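Local coordinates for ferrous iron uptake transporter protein B (Streptococcus thermophilus, PDB 3TAH) that probably uses its cytosolic GTP-binding G domain, the part present here together with its helical domain, to drive ferrous iron uptake across the cell membrane, at residues I104-D118 and L136-Q148. The protein carries 1 engineered substitution. Numbering follows the deposited sequence.
Sequences IETGIPVTIALNMID and LGVPVVATSALKQ. With BGO (3'-O-(N-methylanthraniloyl)guanosine-5'-diphosphate), chain C.
Asp118 and Ser144 meet at the guanine of the bound nucleotide, and Asp118 OD1 is gripped twice. Ser144 OG donates to Asp118 OD1 at 2.6 Å, coming from above the carboxylate plane. The guanine N1 reaches the same oxygen in an almost straight bond, 178° at the hydrogen, while guanine N2 bonds to OD2. This is the base-recognition site of a P-loop GTPase. Asn115 to Asp118 form the NxxD motif (G4), and Ser144 to Leu146 form the SAL sequence of G5. CG of Asp118 sits between its backbone N and carbonyl carbon (chi1 61°), which turns the carboxylate to the base. Ser144 OG also accepts from Lys147 N, an ST motif, so the hydroxyl is fixed from both segments. Ala145 N bonds to guanine O6 at 2.8 Å.

Asn115 ties G4 to the residue just before the SAL sequence and to the P-loop. Its OD1 takes a bond from Thr143 OG1 and a weak one from Ala145 N. The Asn115 and Thr143 side chains cross at about a right angle. Asn115 ND2 serves both guanine N7 and the P-loop carbonyl of Ser14.

Behind the site, strands 110-115 and 140-142 run parallel, and 140-142 is the outermost strand at this end of the sheet. Val141 uses both of its backbone groups on strand 110-115, its N on Ile112 O and its O on Leu114 N. Helices 117-122 and 129-136 lie between the strands in sequence, a beta-alpha-beta crossover. Leu136 CD1 and Val138 CG2 meet Ile112 CD1, while Val140 CG1 lies beside Ile112 CG2. On the other face, Val141 and Thr111 meet Val154 of helix 151-159. At the far end, CD1 of Ile104 touches Val138 CG1 at 3.9 Å.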
loop_
_atom_site.group_PDB
_atom_site.type_symbol
_atom_site.label_atom_id
_atom_site.label_comp_id
_atom_site.label_asym_id
_atom_site.label_seq_id
_atom_site.Cartn_x
_atom_site.Cartn_y
_atom_site.Cartn_z
ATOM N N ILE A 104 0.472 3.363 0.535
ATOM C CA ILE A 104 0.987 4.733 0.464
ATOM C C ILE A 104 1.607 5.122 1.806
ATOM O O ILE A 104 2.663 5.746 1.861
ATOM C CB ILE A 104 -0.119 5.744 0.036
ATOM C CG1 ILE A 104 -0.584 5.454 -1.405
ATOM C CG2 ILE A 104 0.393 7.194 0.143
ATOM C CD1 ILE A 104 -1.857 6.199 -1.869
ATOM N N GLU A 105 0.942 4.737 2.890
ATOM C CA GLU A 105 1.358 5.098 4.244
ATOM C C GLU A 105 2.703 4.483 4.674
ATOM O O GLU A 105 3.338 4.989 5.598
ATOM C CB GLU A 105 0.249 4.734 5.227
ATOM C CG GLU A 105 -0.967 5.646 5.024
ATOM C CD GLU A 105 -2.250 5.130 5.632
ATOM O OE1 GLU A 105 -2.284 3.990 6.150
ATOM O OE2 GLU A 105 -3.239 5.891 5.590
ATOM N N THR A 106 3.146 3.421 4.004
ATOM C CA THR A 106 4.467 2.838 4.285
ATOM C C THR A 106 5.621 3.801 3.971
ATOM O O THR A 106 6.745 3.638 4.478
ATOM C CB THR A 106 4.717 1.529 3.493
ATOM O OG1 THR A 106 4.857 1.832 2.098
ATOM C CG2 THR A 106 3.606 0.486 3.730
ATOM N N GLY A 107 5.356 4.793 3.121
ATOM C CA GLY A 107 6.362 5.736 2.691
ATOM C C GLY A 107 7.234 5.288 1.531
ATOM O O GLY A 107 8.130 6.034 1.149
ATOM N N ILE A 108 6.999 4.096 0.979
ATOM C CA ILE A 108 7.675 3.669 -0.245
ATOM C C ILE A 108 6.758 4.077 -1.394
ATOM O O ILE A 108 5.625 3.592 -1.458
ATOM C CB ILE A 108 7.878 2.173 -0.304
ATOM C CG1 ILE A 108 8.717 1.704 0.880
ATOM C CG2 ILE A 108 8.557 1.800 -1.613
ATOM C CD1 ILE A 108 8.932 0.231 0.885
ATOM N N PRO A 109 7.222 4.966 -2.293
ATOM C CA PRO A 109 6.325 5.508 -3.338
ATOM C C PRO A 109 5.587 4.450 -4.137
ATOM O O PRO A 109 6.204 3.475 -4.586
ATOM C CB PRO A 109 7.276 6.302 -4.233
ATOM C CG PRO A 109 8.270 6.782 -3.267
ATOM C CD PRO A 109 8.549 5.610 -2.388
ATOM N N VAL A 110 4.283 4.659 -4.276
ATOM C CA VAL A 110 3.383 3.739 -4.957
ATOM C C VAL A 110 3.122 4.189 -6.391
ATOM O O VAL A 110 2.945 5.384 -6.634
ATOM C CB VAL A 110 2.043 3.641 -4.175
ATOM C CG1 VAL A 110 0.974 2.930 -4.979
ATOM C CG2 VAL A 110 2.295 2.959 -2.822
ATOM N N THR A 111 3.128 3.224 -7.322
ATOM C CA THR A 111 2.690 3.396 -8.707
ATOM C C THR A 111 1.589 2.337 -8.911
ATOM O O THR A 111 1.769 1.184 -8.522
ATOM C CB THR A 111 3.835 3.171 -9.701
ATOM O OG1 THR A 111 4.817 4.207 -9.550
ATOM C CG2 THR A 111 3.315 3.150 -11.144
ATOM N N ILE A 112 0.458 2.714 -9.505
ATOM C CA ILE A 112 -0.671 1.783 -9.662
ATOM C C ILE A 112 -0.764 1.259 -11.089
ATOM O O ILE A 112 -0.753 2.064 -12.016
ATOM C CB ILE A 112 -2.020 2.435 -9.278
ATOM C CG1 ILE A 112 -2.103 2.696 -7.766
ATOM C CG2 ILE A 112 -3.196 1.557 -9.722
ATOM C CD1 ILE A 112 -3.387 3.483 -7.340
ATOM N N ALA A 113 -0.839 -0.071 -11.251
ATOM C CA ALA A 113 -1.230 -0.703 -12.514
ATOM C C ALA A 113 -2.729 -0.904 -12.343
ATOM O O ALA A 113 -3.164 -1.755 -11.575
ATOM C CB ALA A 113 -0.512 -2.044 -12.755
ATOM N N LEU A 114 -3.507 -0.102 -13.062
ATOM C CA LEU A 114 -4.952 -0.134 -12.995
ATOM C C LEU A 114 -5.328 -1.195 -14.015
ATOM O O LEU A 114 -5.544 -0.879 -15.195
ATOM C CB LEU A 114 -5.541 1.248 -13.310
ATOM C CG LEU A 114 -7.074 1.357 -13.298
ATOM C CD1 LEU A 114 -7.597 1.104 -11.892
ATOM C CD2 LEU A 114 -7.579 2.702 -13.806
ATOM N N ASN A 115 -5.390 -2.439 -13.526
ATOM C CA ASN A 115 -5.485 -3.653 -14.336
ATOM C C ASN A 115 -6.950 -4.039 -14.617
ATOM O O ASN A 115 -7.869 -3.472 -14.024
ATOM C CB ASN A 115 -4.666 -4.780 -13.661
ATOM C CG ASN A 115 -4.380 -5.960 -14.586
ATOM O OD1 ASN A 115 -3.917 -5.783 -15.713
ATOM N ND2 ASN A 115 -4.649 -7.172 -14.109
ATOM N N MET A 116 -7.178 -4.990 -15.523
ATOM C CA MET A 116 -8.531 -5.390 -15.940
ATOM C C MET A 116 -9.248 -4.280 -16.693
ATOM O O MET A 116 -10.481 -4.272 -16.746
ATOM C CB MET A 116 -9.411 -5.787 -14.757
ATOM C CG MET A 116 -8.830 -6.864 -13.890
ATOM S SD MET A 116 -9.246 -8.478 -14.566
ATOM C CE MET A 116 -8.354 -9.496 -13.402
ATOM N N ILE A 117 -8.488 -3.353 -17.279
ATOM C CA ILE A 117 -9.076 -2.192 -17.942
ATOM C C ILE A 117 -9.941 -2.606 -19.155
ATOM O O ILE A 117 -10.923 -1.928 -19.499
ATOM C CB ILE A 117 -7.978 -1.128 -18.297
ATOM C CG1 ILE A 117 -8.572 0.280 -18.254
ATOM C CG2 ILE A 117 -7.291 -1.427 -19.641
ATOM C CD1 ILE A 117 -8.927 0.745 -16.835
ATOM N N ASP A 118 -9.585 -3.722 -19.786
ATOM C CA ASP A 118 -10.368 -4.250 -20.920
ATOM C C ASP A 118 -11.759 -4.772 -20.515
ATOM O O ASP A 118 -12.681 -4.756 -21.326
ATOM C CB ASP A 118 -9.597 -5.369 -21.624
ATOM C CG ASP A 118 -9.315 -6.544 -20.706
ATOM O OD1 ASP A 118 -8.540 -6.362 -19.750
ATOM O OD2 ASP A 118 -9.861 -7.646 -20.918
ATOM N N LEU A 136 -5.428 10.535 -5.922
ATOM C CA LEU A 136 -4.703 9.570 -5.070
ATOM C C LEU A 136 -3.287 10.011 -4.714
ATOM O O LEU A 136 -2.710 9.478 -3.766
ATOM C CB LEU A 136 -4.628 8.184 -5.722
ATOM C CG LEU A 136 -5.886 7.334 -5.712
ATOM C CD1 LEU A 136 -5.639 6.041 -6.497
ATOM C CD2 LEU A 136 -6.352 7.018 -4.273
ATOM N N GLY A 137 -2.732 10.956 -5.472
ATOM C CA GLY A 137 -1.370 11.431 -5.278
ATOM C C GLY A 137 -0.319 10.400 -5.670
ATOM O O GLY A 137 0.782 10.407 -5.127
ATOM N N VAL A 138 -0.663 9.511 -6.603
ATOM C CA VAL A 138 0.263 8.498 -7.113
ATOM C C VAL A 138 0.110 8.361 -8.620
ATOM O O VAL A 138 -0.978 8.587 -9.153
ATOM C CB VAL A 138 0.042 7.106 -6.504
ATOM C CG1 VAL A 138 0.255 7.155 -4.985
ATOM C CG2 VAL A 138 -1.331 6.515 -6.884
ATOM N N PRO A 139 1.195 7.981 -9.311
ATOM C CA PRO A 139 1.044 7.672 -10.731
ATOM C C PRO A 139 0.086 6.500 -10.929
ATOM O O PRO A 139 0.081 5.562 -10.125
ATOM C CB PRO A 139 2.464 7.273 -11.170
ATOM C CG PRO A 139 3.378 7.777 -10.107
ATOM C CD PRO A 139 2.591 7.884 -8.856
ATOM N N VAL A 140 -0.719 6.565 -11.987
ATOM C CA VAL A 140 -1.614 5.475 -12.356
ATOM C C VAL A 140 -1.474 5.214 -13.859
ATOM O O VAL A 140 -1.523 6.155 -14.654
ATOM C CB VAL A 140 -3.096 5.804 -12.031
ATOM C CG1 VAL A 140 -3.998 4.618 -12.375
ATOM C CG2 VAL A 140 -3.285 6.195 -10.555
ATOM N N VAL A 141 -1.312 3.949 -14.234
ATOM C CA VAL A 141 -1.246 3.517 -15.631
ATOM C C VAL A 141 -2.258 2.389 -15.866
ATOM O O VAL A 141 -2.235 1.376 -15.164
ATOM C CB VAL A 141 0.172 3.023 -15.999
ATOM C CG1 VAL A 141 0.206 2.498 -17.447
ATOM C CG2 VAL A 141 1.196 4.131 -15.815
ATOM N N ALA A 142 -3.146 2.563 -16.846
ATOM C CA ALA A 142 -4.133 1.554 -17.190
ATOM C C ALA A 142 -3.402 0.387 -17.832
ATOM O O ALA A 142 -2.581 0.588 -18.734
ATOM C CB ALA A 142 -5.185 2.101 -18.143
ATOM N N THR A 143 -3.682 -0.823 -17.352
ATOM C CA THR A 143 -3.097 -2.025 -17.921
ATOM C C THR A 143 -4.151 -3.107 -18.172
ATOM O O THR A 143 -5.233 -3.108 -17.577
ATOM C CB THR A 143 -1.992 -2.653 -17.007
ATOM O OG1 THR A 143 -2.573 -3.128 -15.788
ATOM C CG2 THR A 143 -0.898 -1.660 -16.684
ATOM N N SER A 144 -3.793 -4.021 -19.070
ATOM C CA SER A 144 -4.536 -5.260 -19.295
ATOM C C SER A 144 -3.517 -6.381 -19.441
ATOM O O SER A 144 -2.740 -6.390 -20.399
ATOM C CB SER A 144 -5.413 -5.185 -20.548
ATOM O OG SER A 144 -6.110 -6.406 -20.722
ATOM N N ALA A 145 -3.510 -7.299 -18.476
ATOM C CA ALA A 145 -2.663 -8.488 -18.549
ATOM C C ALA A 145 -3.129 -9.400 -19.695
ATOM O O ALA A 145 -2.306 -10.042 -20.347
ATOM C CB ALA A 145 -2.653 -9.229 -17.204
ATOM N N LEU A 146 -4.434 -9.443 -19.963
ATOM C CA LEU A 146 -4.979 -10.272 -21.054
ATOM C C LEU A 146 -4.550 -9.739 -22.426
ATOM O O LEU A 146 -3.899 -10.447 -23.218
ATOM C CB LEU A 146 -6.511 -10.361 -20.965
ATOM C CG LEU A 146 -7.226 -11.120 -22.102
ATOM C CD1 LEU A 146 -6.716 -12.548 -22.199
ATOM C CD2 LEU A 146 -8.725 -11.094 -21.885
ATOM N N LYS A 147 -4.890 -8.481 -22.687
ATOM C CA LYS A 147 -4.573 -7.826 -23.955
ATOM C C LYS A 147 -3.102 -7.442 -24.083
ATOM O O LYS A 147 -2.665 -7.065 -25.165
ATOM C CB LYS A 147 -5.440 -6.579 -24.164
ATOM C CG LYS A 147 -6.950 -6.801 -24.035
ATOM C CD LYS A 147 -7.501 -7.784 -25.068
ATOM C CE LYS A 147 -8.943 -8.173 -24.757
ATOM N NZ LYS A 147 -9.387 -9.330 -25.604
ATOM N N GLN A 148 -2.355 -7.519 -22.984
ATOM C CA GLN A 148 -0.932 -7.191 -22.938
ATOM C C GLN A 148 -0.679 -5.727 -23.331
ATOM O O GLN A 148 0.094 -5.440 -24.253
ATOM C CB GLN A 148 -0.114 -8.195 -23.773
ATOM C CG GLN A 148 -0.417 -9.655 -23.397
ATOM C CD GLN A 148 0.495 -10.690 -24.051
ATOM O OE1 GLN A 148 1.519 -10.357 -24.642
ATOM N NE2 GLN A 148 0.121 -11.959 -23.931
HETATM C "C'" BGO C . -8.181 -16.855 -15.237
HETATM N N1 BGO C . -7.878 -8.561 -18.077
HETATM C C2 BGO C . -8.716 -9.698 -18.105
HETATM N N2 BGO C . -9.774 -9.720 -18.905
HETATM N N3 BGO C . -8.440 -10.748 -17.315
HETATM C C4 BGO C . -7.356 -10.711 -16.511
HETATM C C5 BGO C . -6.489 -9.612 -16.440
HETATM C C6 BGO C . -6.752 -8.506 -17.248
HETATM O O6 BGO C . -6.031 -7.500 -17.250
HETATM N N7 BGO C . -5.543 -9.922 -15.554
HETATM C C8 BGO C . -5.777 -11.143 -15.067
HETATM N N9 BGO C . -6.881 -11.608 -15.666
HETATM P PA BGO C . -4.415 -13.625 -11.564
HETATM P PB BGO C . -3.681 -12.801 -8.866
HETATM C "C1'" BGO C . -9.372 -17.612 -15.864
HETATM O "O1'" BGO C . -7.061 -17.350 -15.214
HETATM O O1A BGO C . -3.216 -13.106 -12.227
HETATM C C1B BGO C . -7.581 -12.845 -15.499
HETATM O O1B BGO C . -3.763 -11.427 -8.369
HETATM C "C2'" BGO C . -9.175 -18.773 -16.626
HETATM N "N2'" BGO C . -7.961 -19.290 -16.841
HETATM O "O2'" BGO C . -6.499 -14.687 -16.481
HETATM O O2A BGO C . -4.506 -15.083 -11.222
HETATM C C2B BGO C . -6.840 -14.061 -15.260
HETATM O O2B BGO C . -2.354 -13.235 -9.265
HETATM C "C3'" BGO C . -10.288 -19.407 -17.169
HETATM O "O3'" BGO C . -8.354 -15.660 -14.741
HETATM O O3A BGO C . -4.671 -12.821 -10.174
HETATM C C3B BGO C . -7.153 -15.051 -14.229
HETATM O O3B BGO C . -4.388 -13.788 -7.986
HETATM C "C4'" BGO C . -11.559 -18.901 -16.975
HETATM O "O4'" BGO C . -8.150 -12.779 -14.142
HETATM C C4B BGO C . -7.842 -14.030 -13.326
HETATM C "C5'" BGO C . -11.766 -17.750 -16.224
HETATM O "O5'" BGO C . -5.698 -13.227 -12.452
HETATM C C5B BGO C . -7.036 -13.599 -12.087
HETATM C "C6'" BGO C . -10.658 -17.101 -15.665
HETATM C "CM'" BGO C . -7.738 -20.708 -17.177
#